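Local coordinates for protein alanine racemase 1 (PDB 4Y2W) that is a two-domain enzyme of the alanine racemase family, built from a parallel beta/alpha barrel and a C-terminal beta domain, and paired here as a dimer, at residues 287-292 with 365-370; 294-299 with 312-317. The protein carries 1 engineered substitution. All blocks are in the same frame, centred on the assembly; numbering follows the deposited sequence.

In the fold
Both contacts lie in the C-terminal beta domain, on the same side of the chain's centre, with their own centres about 13 Å apart. Contact 2 is nested within contact 1 along the chain: the loop after strand 278-283 supplies first 287-292 and then 294-299, strands 300-303 and 306-311 follow, and 312-317 leads on to strand 319-322. Segment 365-370 comes last, running from the end of helix 359-365 towards strand 372-376. A salt bridge from Arg369 NH1 to Asp317 OD1, 2.8 Å long, ties the two together. Tyr287, Cys315 and Met316 line one pocket holding alanine; Cys315 and Met316 pack on Arg138 and Lys40 of the second subunit, placing the pocket at the dimer interface.

Contact 1. Residues 287-292 with 365-370; sequences YADGLD and RISRRV. With ALA (alanine), chain D.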
ATOM      1  N   TYR A 287       5.175   3.857  -8.097  1.00 31.68           N
ATOM      2  CA  TYR A 287       3.904   3.188  -7.786  1.00 31.92           C
ATOM      3  C   TYR A 287       3.943   2.315  -6.534  1.00 32.57           C
ATOM      4  O   TYR A 287       2.899   2.051  -5.932  1.00 33.36           O
ATOM      5  CB  TYR A 287       3.352   2.406  -8.989  1.00 31.50           C
ATOM      6  CG  TYR A 287       4.278   1.394  -9.635  1.00 30.84           C
ATOM      7  CD1 TYR A 287       4.544   0.170  -9.027  1.00 30.63           C
ATOM      8  CD2 TYR A 287       4.847   1.644 -10.881  1.00 30.45           C
ATOM      9  CE1 TYR A 287       5.373  -0.763  -9.631  1.00 30.51           C
ATOM     10  CE2 TYR A 287       5.673   0.717 -11.492  1.00 30.55           C
ATOM     11  CZ  TYR A 287       5.933  -0.484 -10.864  1.00 30.44           C
ATOM     12  OH  TYR A 287       6.761  -1.395 -11.470  1.00 30.39           O
ATOM     13  N   ALA A 288       5.132   1.884  -6.129  1.00 32.77           N
ATOM     14  CA  ALA A 288       5.278   1.137  -4.887  1.00 33.22           C
ATOM     15  C   ALA A 288       5.062   2.032  -3.668  1.00 33.73           C
ATOM     16  O   ALA A 288       4.856   1.532  -2.561  1.00 33.69           O
ATOM     17  CB  ALA A 288       6.646   0.482  -4.822  1.00 33.72           C
ATOM     18  N   ASP A 289       5.122   3.347  -3.876  1.00 34.08           N
ATOM     19  CA  ASP A 289       4.876   4.323  -2.816  1.00 34.08           C
ATOM     20  C   ASP A 289       3.419   4.762  -2.733  1.00 34.76           C
ATOM     21  O   ASP A 289       3.027   5.421  -1.766  1.00 35.19           O
ATOM     22  CB  ASP A 289       5.763   5.549  -3.023  1.00 33.80           C
ATOM     23  CG  ASP A 289       7.236   5.222  -2.919  1.00 33.92           C
ATOM     24  OD1 ASP A 289       7.615   4.478  -1.993  1.00 33.86           O
ATOM     25  OD2 ASP A 289       8.029   5.706  -3.755  1.00 34.10           O
ATOM     26  N   GLY A 290       2.622   4.394  -3.736  1.00 35.17           N
ATOM     27  CA  GLY A 290       1.215   4.789  -3.809  1.00 35.29           C
ATOM     28  C   GLY A 290       0.873   5.770  -4.920  1.00 35.18           C
ATOM     29  O   GLY A 290      -0.222   6.331  -4.930  1.00 35.84           O
ATOM     30  N   LEU A 291       1.800   5.991  -5.850  1.00 34.80           N
ATOM     31  CA  LEU A 291       1.530   6.844  -7.004  1.00 34.39           C
ATOM     32  C   LEU A 291       1.084   5.970  -8.167  1.00 33.82           C
ATOM     33  O   LEU A 291       1.902   5.303  -8.790  1.00 34.19           O
ATOM     34  CB  LEU A 291       2.772   7.651  -7.385  1.00 33.93           C
ATOM     35  CG  LEU A 291       2.530   8.722  -8.449  1.00 33.93           C
ATOM     36  CD1 LEU A 291       1.509   9.734  -7.949  1.00 33.98           C
ATOM     37  CD2 LEU A 291       3.829   9.410  -8.844  1.00 33.73           C
ATOM     38  N   ASP A 292      -0.213   5.979  -8.460  1.00 33.81           N
ATOM     39  CA  ASP A 292      -0.785   5.039  -9.420  1.00 33.83           C
ATOM     40  C   ASP A 292      -0.144   5.167 -10.797  1.00 34.13           C
ATOM     41  O   ASP A 292      -0.014   6.261 -11.339  1.00 34.38           O
ATOM     42  CB  ASP A 292      -2.301   5.223  -9.532  1.00 33.76           C
ATOM     43  CG  ASP A 292      -2.975   4.071 -10.246  1.00 33.73           C
ATOM     44  OD1 ASP A 292      -2.525   3.689 -11.343  1.00 33.93           O
ATOM     45  OD2 ASP A 292      -3.956   3.533  -9.703  1.00 35.03           O
ATOM     46  N   ARG A 365      -3.590   3.951  -0.529  1.00 40.11           N
ATOM     47  CA  ARG A 365      -2.573   3.525  -1.478  1.00 40.95           C
ATOM     48  C   ARG A 365      -1.165   3.940  -1.030  1.00 39.89           C
ATOM     49  O   ARG A 365      -0.176   3.362  -1.480  1.00 39.73           O
ATOM     50  CB  ARG A 365      -2.872   4.135  -2.851  1.00 43.97           C
ATOM     51  CG  ARG A 365      -2.922   3.141  -3.999  1.00 47.07           C
ATOM     52  CD  ARG A 365      -4.086   2.170  -3.860  1.00 48.16           C
ATOM     53  NE  ARG A 365      -4.713   1.885  -5.147  1.00 51.48           N
ATOM     54  CZ  ARG A 365      -5.696   1.005  -5.335  1.00 54.21           C
ATOM     55  NH1 ARG A 365      -6.181   0.282  -4.318  1.00 53.90           N
ATOM     56  NH2 ARG A 365      -6.196   0.842  -6.554  1.00 53.22           N
ATOM     57  N   ILE A 366      -1.077   4.933  -0.146  1.00 38.56           N
ATOM     58  CA  ILE A 366       0.215   5.457   0.305  1.00 37.96           C
ATOM     59  C   ILE A 366       0.929   4.412   1.166  1.00 37.90           C
ATOM     60  O   ILE A 366       0.539   4.157   2.304  1.00 38.69           O
ATOM     61  CB  ILE A 366       0.057   6.774   1.091  1.00 37.08           C
ATOM     62  CG1 ILE A 366      -0.574   7.850   0.204  1.00 37.21           C
ATOM     63  CG2 ILE A 366       1.411   7.254   1.596  1.00 37.26           C
ATOM     64  CD1 ILE A 366      -1.119   9.037   0.971  1.00 37.66           C
ATOM     65  N   SER A 367       1.994   3.836   0.621  1.00 36.97           N
ATOM     66  CA  SER A 367       2.527   2.572   1.121  1.00 35.89           C
ATOM     67  C   SER A 367       3.394   2.707   2.361  1.00 36.04           C
ATOM     68  O   SER A 367       3.716   3.809   2.815  1.00 35.65           O
ATOM     69  CB  SER A 367       3.335   1.862   0.029  1.00 34.94           C
ATOM     70  OG  SER A 367       4.672   2.330  -0.008  1.00 33.52           O
ATOM     71  N   ARG A 368       3.764   1.539   2.882  1.00 36.20           N
ATOM     72  CA  ARG A 368       4.657   1.391   4.026  1.00 35.55           C
ATOM     73  C   ARG A 368       5.967   2.166   3.858  1.00 34.56           C
ATOM     74  O   ARG A 368       6.516   2.684   4.834  1.00 34.79           O
ATOM     75  CB  ARG A 368       4.940  -0.106   4.239  1.00 35.94           C
ATOM     76  CG  ARG A 368       5.917  -0.444   5.356  1.00 36.95           C
ATOM     77  CD  ARG A 368       5.889  -1.931   5.684  1.00 36.88           C
ATOM     78  NE  ARG A 368       7.078  -2.349   6.431  1.00 37.13           N
ATOM     79  CZ  ARG A 368       8.264  -2.625   5.888  1.00 36.50           C
ATOM     80  NH1 ARG A 368       8.463  -2.527   4.575  1.00 36.42           N
ATOM     81  NH2 ARG A 368       9.268  -2.997   6.670  1.00 36.43           N
ATOM     82  N   ARG A 369       6.454   2.253   2.624  1.00 33.30           N
ATOM     83  CA  ARG A 369       7.736   2.906   2.345  1.00 32.80           C
ATOM     84  C   ARG A 369       7.720   4.422   2.562  1.00 32.78           C
ATOM     85  O   ARG A 369       8.779   5.031   2.713  1.00 32.51           O
ATOM     86  CB  ARG A 369       8.190   2.592   0.915  1.00 32.29           C
ATOM     87  CG  ARG A 369       9.693   2.663   0.719  1.00 31.83           C
ATOM     88  CD  ARG A 369      10.135   1.957  -0.551  1.00 31.78           C
ATOM     89  NE  ARG A 369       9.586   2.567  -1.759  1.00 31.61           N
ATOM     90  CZ  ARG A 369       9.839   2.144  -2.996  1.00 31.79           C
ATOM     91  NH1 ARG A 369      10.640   1.105  -3.208  1.00 31.85           N
ATOM     92  NH2 ARG A 369       9.289   2.763  -4.031  1.00 31.91           N
ATOM     93  N   VAL A 370       6.530   5.023   2.576  1.00 32.95           N
ATOM     94  CA  VAL A 370       6.385   6.461   2.773  1.00 32.96           C
ATOM     95  C   VAL A 370       6.348   6.796   4.267  1.00 33.72           C
ATOM     96  O   VAL A 370       5.374   6.477   4.950  1.00 34.46           O
ATOM     97  CB  VAL A 370       5.091   6.979   2.112  1.00 33.48           C
ATOM     98  CG1 VAL A 370       4.947   8.485   2.305  1.00 33.49           C
ATOM     99  CG2 VAL A 370       5.063   6.616   0.633  1.00 34.06           C
TER
HETATM  100  N   ALA D 402      12.222  -0.657 -12.661  1.00 49.37           N
HETATM  101  CA  ALA D 402      10.960  -1.395 -12.949  1.00 49.46           C
HETATM  102  C   ALA D 402       9.759  -0.459 -12.804  1.00 50.05           C
HETATM  103  O   ALA D 402       9.846   0.550 -12.106  1.00 50.24           O
HETATM  104  CB  ALA D 402      10.823  -2.600 -12.026  1.00 49.76           C
HETATM  105  OXT ALA D 402       8.681  -0.670 -13.373  1.00 48.87           O
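Asp289 faces Ser367 and Gly290 faces Ile366 where the two irregular loops pass, and Ser367 N donates to Asp289 O (3.0 Å). Gly290 suits this place because its phi is positive, and a side chain would point straight into the backbone of Arg365 and Ile366. Ser367 OG, set between its own N and carbonyl carbon, donates to a lone pair of Ala288 O, 2.7 Å away, and accepts from Arg369 N. The second bond makes an ST turn at the start of the type I beta turn from Ser367 to Val370, so one small hydroxyl both shapes its loop and holds the neighbouring one.

The turn presents Arg369 to Asp289. A bend at chi3 (63°) turns the guanidinium back so that Arg369 NE points its N-H at Asp289 OD1, 2.8 Å away on the syn side, while NH2 adds weak bonds to both carboxylate oxygens. The two planes stand 55° apart, and Ala288 CB lies over one guanidinium face, 3.6 Å from Arg369 NH2. Asp289 OD2 is further gripped by Arg7 and by Gly286 N, and Arg369 NH1 also meets Glu70 of the second subunit, so the buried Asp289 and Arg369 belong to a wider network of charges. Next to the carboxylate, Val370 CG2 packs on Asp289 CB (3.9 Å), its branched side chain also resting on Phe250 and Val11 of the domain's mixed sheet. At the other end of 287-292, Tyr287 reaches out to the bound alanine, Tyr287 OH donating to alanine OXT at 2.8 Å.

Contact 2. Residues 294-299 with 312-317; sequences RLSNNY and GRVCMD. With ALA (alanine), chain D.
Leu295 meets Val314 through its backbone, Leu295 C lying 4.4 Å from Val314 CG2, while its own side chain packs on Ile310 and Met351. Ser296 comes next and makes the central bond: with OG turned beside its own N (chi1 -59°), the hydroxyl of Ser296 accepts a nearly straight bond, 164° at the hydrogen, from Val314 N at 3.0 Å. The same OG is also hydrogen-bonded to Arg293 O, so a serine here joins two backbone groups. Asn297 then reaches the other segment, where Gly312 N donates to Asn297 OD1 at 3.2 Å, from above the amide plane.

Leu295 to Asn298 is a type II beta turn, closed by Asn298 N to Leu295 O at 3.0 Å. Asn297 takes its third position with a positive phi, which asparagine tolerates well. Past the turn, Tyr299 pairs its backbone with Ile310, leading into the antiparallel hairpin of strands 300-303 and 306-311; the contact thus clasps the open end of that hairpin, where 312-317 leaves the second strand. Gly312, also at positive phi, begins this exit. Farther along, Met316 N donates to O of the bound alanine (2.6 Å), and Asp317 forms a salt bridge with Lys40 of the second subunit.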
ATOM      1  N   ARG A 294      -1.278   4.517 -13.623  1.00 39.08           N
ATOM      2  CA  ARG A 294      -2.183   5.071 -14.642  1.00 40.85           C
ATOM      3  C   ARG A 294      -2.033   6.588 -14.825  1.00 40.44           C
ATOM      4  O   ARG A 294      -2.495   7.129 -15.827  1.00 39.45           O
ATOM      5  CB  ARG A 294      -3.648   4.692 -14.361  1.00 42.30           C
ATOM      6  CG  ARG A 294      -4.000   3.285 -14.834  1.00 44.14           C
ATOM      7  CD  ARG A 294      -5.434   2.886 -14.516  1.00 45.86           C
ATOM      8  NE  ARG A 294      -5.669   2.851 -13.073  1.00 47.73           N
ATOM      9  CZ  ARG A 294      -6.718   3.384 -12.440  1.00 50.71           C
ATOM     10  NH1 ARG A 294      -7.707   3.990 -13.105  1.00 50.39           N
ATOM     11  NH2 ARG A 294      -6.793   3.282 -11.114  1.00 51.48           N
ATOM     12  N   LEU A 295      -1.377   7.258 -13.877  1.00 40.03           N
ATOM     13  CA  LEU A 295      -1.042   8.678 -14.017  1.00 39.67           C
ATOM     14  C   LEU A 295       0.103   8.932 -15.006  1.00 39.31           C
ATOM     15  O   LEU A 295       0.436  10.085 -15.276  1.00 38.77           O
ATOM     16  CB  LEU A 295      -0.687   9.285 -12.658  1.00 39.55           C
ATOM     17  CG  LEU A 295      -1.740   9.183 -11.551  1.00 39.72           C
ATOM     18  CD1 LEU A 295      -1.233   9.881 -10.301  1.00 39.69           C
ATOM     19  CD2 LEU A 295      -3.072   9.773 -11.981  1.00 39.97           C
ATOM     20  N   SER A 296       0.711   7.866 -15.525  1.00 39.58           N
ATOM     21  CA  SER A 296       1.669   7.969 -16.629  1.00 39.92           C
ATOM     22  C   SER A 296       1.134   8.881 -17.733  1.00 39.84           C
ATOM     23  O   SER A 296       0.100   8.578 -18.333  1.00 40.69           O
ATOM     24  CB  SER A 296       1.933   6.579 -17.219  1.00 40.33           C
ATOM     25  OG  SER A 296       2.437   5.679 -16.245  1.00 40.21           O
ATOM     26  N   ASN A 297       1.821   9.998 -17.977  1.00 39.23           N
ATOM     27  CA  ASN A 297       1.431  10.967 -19.014  1.00 39.32           C
ATOM     28  C   ASN A 297       0.013  11.550 -18.885  1.00 40.33           C
ATOM     29  O   ASN A 297      -0.598  11.905 -19.897  1.00 40.48           O
ATOM     30  CB  ASN A 297       1.598  10.356 -20.419  1.00 38.89           C
ATOM     31  CG  ASN A 297       3.046  10.193 -20.819  1.00 39.01           C
ATOM     32  OD1 ASN A 297       3.778  11.175 -20.948  1.00 38.95           O
ATOM     33  ND2 ASN A 297       3.466   8.952 -21.041  1.00 39.09           N
ATOM     34  N   ASN A 298      -0.518  11.642 -17.665  1.00 40.93           N
ATOM     35  CA  ASN A 298      -1.779  12.365 -17.437  1.00 41.99           C
ATOM     36  C   ASN A 298      -2.000  12.710 -15.973  1.00 40.91           C
ATOM     37  O   ASN A 298      -3.004  12.331 -15.362  1.00 40.35           O
ATOM     38  CB  ASN A 298      -3.007  11.634 -18.022  1.00 44.04           C
ATOM     39  CG  ASN A 298      -3.241  10.279 -17.394  1.00 44.89           C
ATOM     40  OD1 ASN A 298      -2.295   9.607 -16.994  1.00 48.81           O
ATOM     41  ND2 ASN A 298      -4.501   9.869 -17.305  1.00 43.77           N
ATOM     42  N   TYR A 299      -1.040  13.432 -15.419  1.00 40.66           N
ATOM     43  CA  TYR A 299      -1.254  14.178 -14.193  1.00 41.45           C
ATOM     44  C   TYR A 299      -0.200  15.266 -14.104  1.00 41.68           C
ATOM     45  O   TYR A 299       0.852  15.173 -14.738  1.00 41.51           O
ATOM     46  CB  TYR A 299      -1.210  13.272 -12.955  1.00 42.26           C
ATOM     47  CG  TYR A 299      -1.963  13.845 -11.766  1.00 42.97           C
ATOM     48  CD1 TYR A 299      -3.352  13.993 -11.799  1.00 43.10           C
ATOM     49  CD2 TYR A 299      -1.292  14.244 -10.611  1.00 42.86           C
ATOM     50  CE1 TYR A 299      -4.043  14.523 -10.721  1.00 42.89           C
ATOM     51  CE2 TYR A 299      -1.978  14.772  -9.529  1.00 42.98           C
ATOM     52  CZ  TYR A 299      -3.351  14.910  -9.588  1.00 43.14           C
ATOM     53  OH  TYR A 299      -4.030  15.432  -8.510  1.00 44.85           O
ATOM     54  N   GLY A 312       6.450  10.311 -19.509  1.00 40.42           N
ATOM     55  CA  GLY A 312       6.851   8.907 -19.535  1.00 40.60           C
ATOM     56  C   GLY A 312       6.075   8.118 -18.500  1.00 40.27           C
ATOM     57  O   GLY A 312       5.229   8.676 -17.797  1.00 39.35           O
ATOM     58  N   ARG A 313       6.359   6.821 -18.408  1.00 41.06           N
ATOM     59  CA  ARG A 313       5.662   5.941 -17.467  1.00 41.41           C
ATOM     60  C   ARG A 313       6.134   6.179 -16.041  1.00 40.13           C
ATOM     61  O   ARG A 313       7.277   6.588 -15.815  1.00 40.61           O
ATOM     62  CB  ARG A 313       5.864   4.461 -17.822  1.00 43.04           C
ATOM     63  CG  ARG A 313       5.320   4.060 -19.183  1.00 44.98           C
ATOM     64  CD  ARG A 313       4.706   2.669 -19.158  1.00 45.96           C
ATOM     65  NE  ARG A 313       4.307   2.229 -20.496  1.00 47.01           N
ATOM     66  CZ  ARG A 313       4.997   1.398 -21.281  1.00 48.51           C
ATOM     67  NH1 ARG A 313       6.153   0.869 -20.894  1.00 48.54           N
ATOM     68  NH2 ARG A 313       4.516   1.083 -22.480  1.00 50.37           N
ATOM     69  N   VAL A 314       5.243   5.927 -15.086  1.00 37.90           N
ATOM     70  CA  VAL A 314       5.597   5.957 -13.677  1.00 36.90           C
ATOM     71  C   VAL A 314       6.290   4.638 -13.352  1.00 36.19           C
ATOM     72  O   VAL A 314       5.736   3.563 -13.587  1.00 35.57           O
ATOM     73  CB  VAL A 314       4.359   6.156 -12.780  1.00 36.60           C
ATOM     74  CG1 VAL A 314       4.719   6.016 -11.308  1.00 36.28           C
ATOM     75  CG2 VAL A 314       3.734   7.515 -13.044  1.00 36.76           C
ATOM     76  N   CYS A 315       7.515   4.731 -12.842  1.00 35.87           N
ATOM     77  CA  CYS A 315       8.290   3.557 -12.454  1.00 35.13           C
ATOM     78  C   CYS A 315       7.892   3.144 -11.044  1.00 34.49           C
ATOM     79  O   CYS A 315       7.059   3.790 -10.409  1.00 34.34           O
ATOM     80  CB  CYS A 315       9.792   3.858 -12.521  1.00 35.40           C
ATOM     81  SG  CYS A 315      10.352   4.558 -14.092  1.00 36.19           S
ATOM     82  N   MET A 316       8.490   2.068 -10.556  1.00 33.95           N
ATOM     83  CA  MET A 316       8.168   1.540  -9.238  1.00 34.16           C
ATOM     84  C   MET A 316       8.568   2.500  -8.119  1.00 34.12           C
ATOM     85  O   MET A 316       7.856   2.633  -7.123  1.00 34.55           O
ATOM     86  CB  MET A 316       8.877   0.201  -9.045  1.00 34.63           C
ATOM     87  CG  MET A 316       8.461  -0.572  -7.806  1.00 34.74           C
ATOM     88  SD  MET A 316       8.952  -2.303  -7.928  1.00 34.92           S
ATOM     89  CE  MET A 316       8.690  -2.835  -6.240  1.00 35.27           C
ATOM     90  N   ASP A 317       9.705   3.167  -8.292  1.00 33.41           N
ATOM     91  CA  ASP A 317      10.300   3.987  -7.237  1.00 32.56           C
ATOM     92  C   ASP A 317      10.531   5.450  -7.640  1.00 32.70           C
ATOM     93  O   ASP A 317      10.996   6.252  -6.828  1.00 31.54           O
ATOM     94  CB  ASP A 317      11.639   3.365  -6.822  1.00 31.64           C
ATOM     95  CG  ASP A 317      11.593   1.850  -6.788  1.00 31.34           C
ATOM     96  OD1 ASP A 317      10.836   1.291  -5.968  1.00 32.14           O
ATOM     97  OD2 ASP A 317      12.319   1.209  -7.571  1.00 30.59           O
TER
HETATM   98  N   ALA D 402      12.222  -0.657 -12.661  1.00 49.37           N
HETATM   99  CA  ALA D 402      10.960  -1.395 -12.949  1.00 49.46           C
HETATM  100  C   ALA D 402       9.759  -0.459 -12.804  1.00 50.05           C
HETATM  101  O   ALA D 402       9.846   0.550 -12.106  1.00 50.24           O
HETATM  102  CB  ALA D 402      10.823  -2.600 -12.026  1.00 49.76           C
HETATM  103  OXT ALA D 402       8.681  -0.670 -13.373  1.00 48.87           O